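Local structure of MHC class I protein (Ginglymostoma cirratum, 6LUP) at residues 19-24 / 67-72. The protein probably presents bound peptides at the cell surface for recognition by T cells, as an MHC class I heavy chain of the nurse shark. Residues are numbered along the deposited sequence; the frame is centred on the assembly and turned at random.
Sequences PEFVAV and GWEPWG
Phe21 packs its ring obliquely against CA and CB of Glu69 and reaches on to the CB of Trp68, joining strand 21-27 of the floor of the MHC class I peptide-binding groove to helix 55-82, which forms one of its walls. The closest approach is from CD2 of Phe21, which lies 3.6 Å from CA of Glu69 and equally near to CB of the same residue. Next round the ring, CE2 of Phe21 sits 3.9 Å from N of Glu69. Beyond it, CZ of Phe21 meets CB of Trp68 at 4.0 Å. With its CG anti to the backbone N (chi1 -179°), the phenyl group extends from the sheet toward the helix; it also stacks on Trp11 and touches Phe9, both of strand 3-12, and Leu65 of the helix.

Glu69 answers with its aliphatic part. CG of Glu69 lies 3.9 Å from CD2 of Phe21 and 4.1 Å from CB of Phe21, while the extended chain carries the carboxylate off to the side, alongside the CB end of Phe21, its plane turned 34° from that of the phenyl. There OE1 accepts a hydrogen bond from the hydroxyl of Tyr35, a polar link to the neighbouring strand 30-36, and Lys40 makes a long, weak ion pair with OE2.

Trp68 gives only the base of its side chain to Phe21; its indole leads away into the groove, where its NE1 and that of Trp71, one turn along the same face of the groove wall, both hydrogen-bond to the backbone of the bound peptide. CZ3 of Trp68 lies 3.5 Å above the plane of the Trp71 ring, offset toward its rim.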
loop_
_atom_site.group_PDB
_atom_site.type_symbol
_atom_site.label_atom_id
_atom_site.label_comp_id
_atom_site.label_asym_id
_atom_site.label_seq_id
_atom_site.Cartn_x
_atom_site.Cartn_y
_atom_site.Cartn_z
ATOM N N PRO A 19 11.580 1.233 -12.088
ATOM C CA PRO A 19 12.906 0.694 -11.784
ATOM C C PRO A 19 12.858 -0.825 -11.661
ATOM O O PRO A 19 11.869 -1.370 -11.171
ATOM C CB PRO A 19 13.236 1.318 -10.426
ATOM C CG PRO A 19 12.457 2.584 -10.397
ATOM C CD PRO A 19 11.180 2.278 -11.124
ATOM N N GLU A 20 13.919 -1.496 -12.104
ATOM C CA GLU A 20 13.974 -2.965 -12.130
ATOM C C GLU A 20 13.804 -3.625 -10.754
ATOM O O GLU A 20 13.392 -4.788 -10.657
ATOM C CB GLU A 20 15.278 -3.435 -12.774
ATOM C CG GLU A 20 15.437 -3.034 -14.232
ATOM C CD GLU A 20 16.707 -3.586 -14.844
ATOM O OE1 GLU A 20 17.541 -2.780 -15.306
ATOM O OE2 GLU A 20 16.882 -4.823 -14.856
ATOM N N PHE A 21 14.140 -2.874 -9.706
ATOM C CA PHE A 21 13.968 -3.308 -8.334
ATOM C C PHE A 21 13.520 -2.135 -7.480
ATOM O O PHE A 21 14.105 -1.054 -7.531
ATOM C CB PHE A 21 15.273 -3.891 -7.790
ATOM C CG PHE A 21 15.182 -4.382 -6.368
ATOM C CD1 PHE A 21 14.093 -5.144 -5.941
ATOM C CD2 PHE A 21 16.199 -4.102 -5.459
ATOM C CE1 PHE A 21 14.015 -5.600 -4.635
ATOM C CE2 PHE A 21 16.130 -4.562 -4.155
ATOM C CZ PHE A 21 15.038 -5.312 -3.741
ATOM N N VAL A 22 12.466 -2.360 -6.707
ATOM C CA VAL A 22 11.990 -1.389 -5.730
ATOM C C VAL A 22 11.505 -2.112 -4.476
ATOM O O VAL A 22 10.695 -3.040 -4.547
ATOM C CB VAL A 22 10.908 -0.444 -6.308
ATOM C CG1 VAL A 22 9.860 -1.224 -7.085
ATOM C CG2 VAL A 22 10.261 0.388 -5.208
ATOM N N ALA A 23 12.038 -1.689 -3.335
ATOM C CA ALA A 23 11.631 -2.217 -2.045
ATOM C C ALA A 23 11.161 -1.096 -1.136
ATOM O O ALA A 23 11.669 0.028 -1.196
ATOM C CB ALA A 23 12.774 -2.977 -1.401
ATOM N N VAL A 24 10.182 -1.406 -0.298
ATOM C CA VAL A 24 9.655 -0.448 0.668
ATOM C C VAL A 24 9.528 -1.102 2.034
ATOM O O VAL A 24 9.253 -2.298 2.126
ATOM C CB VAL A 24 8.282 0.115 0.236
ATOM C CG1 VAL A 24 8.442 1.071 -0.932
ATOM C CG2 VAL A 24 7.310 -1.008 -0.108
ATOM N N GLY A 67 22.361 -6.757 -2.091
ATOM C CA GLY A 67 22.397 -8.206 -2.263
ATOM C C GLY A 67 21.102 -8.729 -2.862
ATOM O O GLY A 67 21.114 -9.646 -3.690
ATOM N N TRP A 68 19.981 -8.140 -2.446
ATOM C CA TRP A 68 18.665 -8.542 -2.943
ATOM C C TRP A 68 18.455 -8.162 -4.409
ATOM O O TRP A 68 17.749 -8.858 -5.133
ATOM C CB TRP A 68 17.544 -7.925 -2.099
ATOM C CG TRP A 68 17.296 -8.590 -0.769
ATOM C CD1 TRP A 68 17.538 -8.061 0.468
ATOM C CD2 TRP A 68 16.737 -9.893 -0.543
ATOM N NE1 TRP A 68 17.174 -8.956 1.451
ATOM C CE2 TRP A 68 16.681 -10.088 0.858
ATOM C CE3 TRP A 68 16.289 -10.916 -1.384
ATOM C CZ2 TRP A 68 16.188 -11.258 1.435
ATOM C CZ3 TRP A 68 15.803 -12.087 -0.810
ATOM C CH2 TRP A 68 15.756 -12.246 0.588
ATOM N N GLU A 69 19.072 -7.059 -4.833
ATOM C CA GLU A 69 18.831 -6.481 -6.164
ATOM C C GLU A 69 19.137 -7.432 -7.331
ATOM O O GLU A 69 18.258 -7.674 -8.167
ATOM C CB GLU A 69 19.568 -5.147 -6.329
ATOM C CG GLU A 69 19.343 -4.487 -7.683
ATOM C CD GLU A 69 20.131 -3.201 -7.871
ATOM O OE1 GLU A 69 20.475 -2.534 -6.867
ATOM O OE2 GLU A 69 20.401 -2.848 -9.038
ATOM N N PRO A 70 20.374 -7.966 -7.406
ATOM C CA PRO A 70 20.650 -8.927 -8.476
ATOM C C PRO A 70 19.860 -10.230 -8.315
ATOM O O PRO A 70 19.421 -10.805 -9.317
ATOM C CB PRO A 70 22.157 -9.185 -8.344
ATOM C CG PRO A 70 22.511 -8.763 -6.958
ATOM C CD PRO A 70 21.596 -7.622 -6.658
ATOM N N TRP A 71 19.671 -10.666 -7.069
ATOM C CA TRP A 71 19.001 -11.930 -6.756
ATOM C C TRP A 71 17.680 -12.091 -7.514
ATOM O O TRP A 71 17.493 -13.057 -8.259
ATOM C CB TRP A 71 18.770 -12.046 -5.247
ATOM C CG TRP A 71 18.087 -13.321 -4.805
ATOM C CD1 TRP A 71 18.654 -14.557 -4.680
ATOM C CD2 TRP A 71 16.716 -13.469 -4.414
ATOM N NE1 TRP A 71 17.723 -15.468 -4.238
ATOM C CE2 TRP A 71 16.524 -14.827 -4.068
ATOM C CE3 TRP A 71 15.631 -12.590 -4.327
ATOM C CZ2 TRP A 71 15.290 -15.328 -3.645
ATOM C CZ3 TRP A 71 14.399 -13.089 -3.902
ATOM C CH2 TRP A 71 14.242 -14.447 -3.568
ATOM N N GLY A 72 16.784 -11.127 -7.330
ATOM C CA GLY A 72 15.475 -11.159 -7.964
ATOM C C GLY A 72 15.514 -11.096 -9.480
ATOM O O GLY A 72 14.688 -11.722 -10.143
#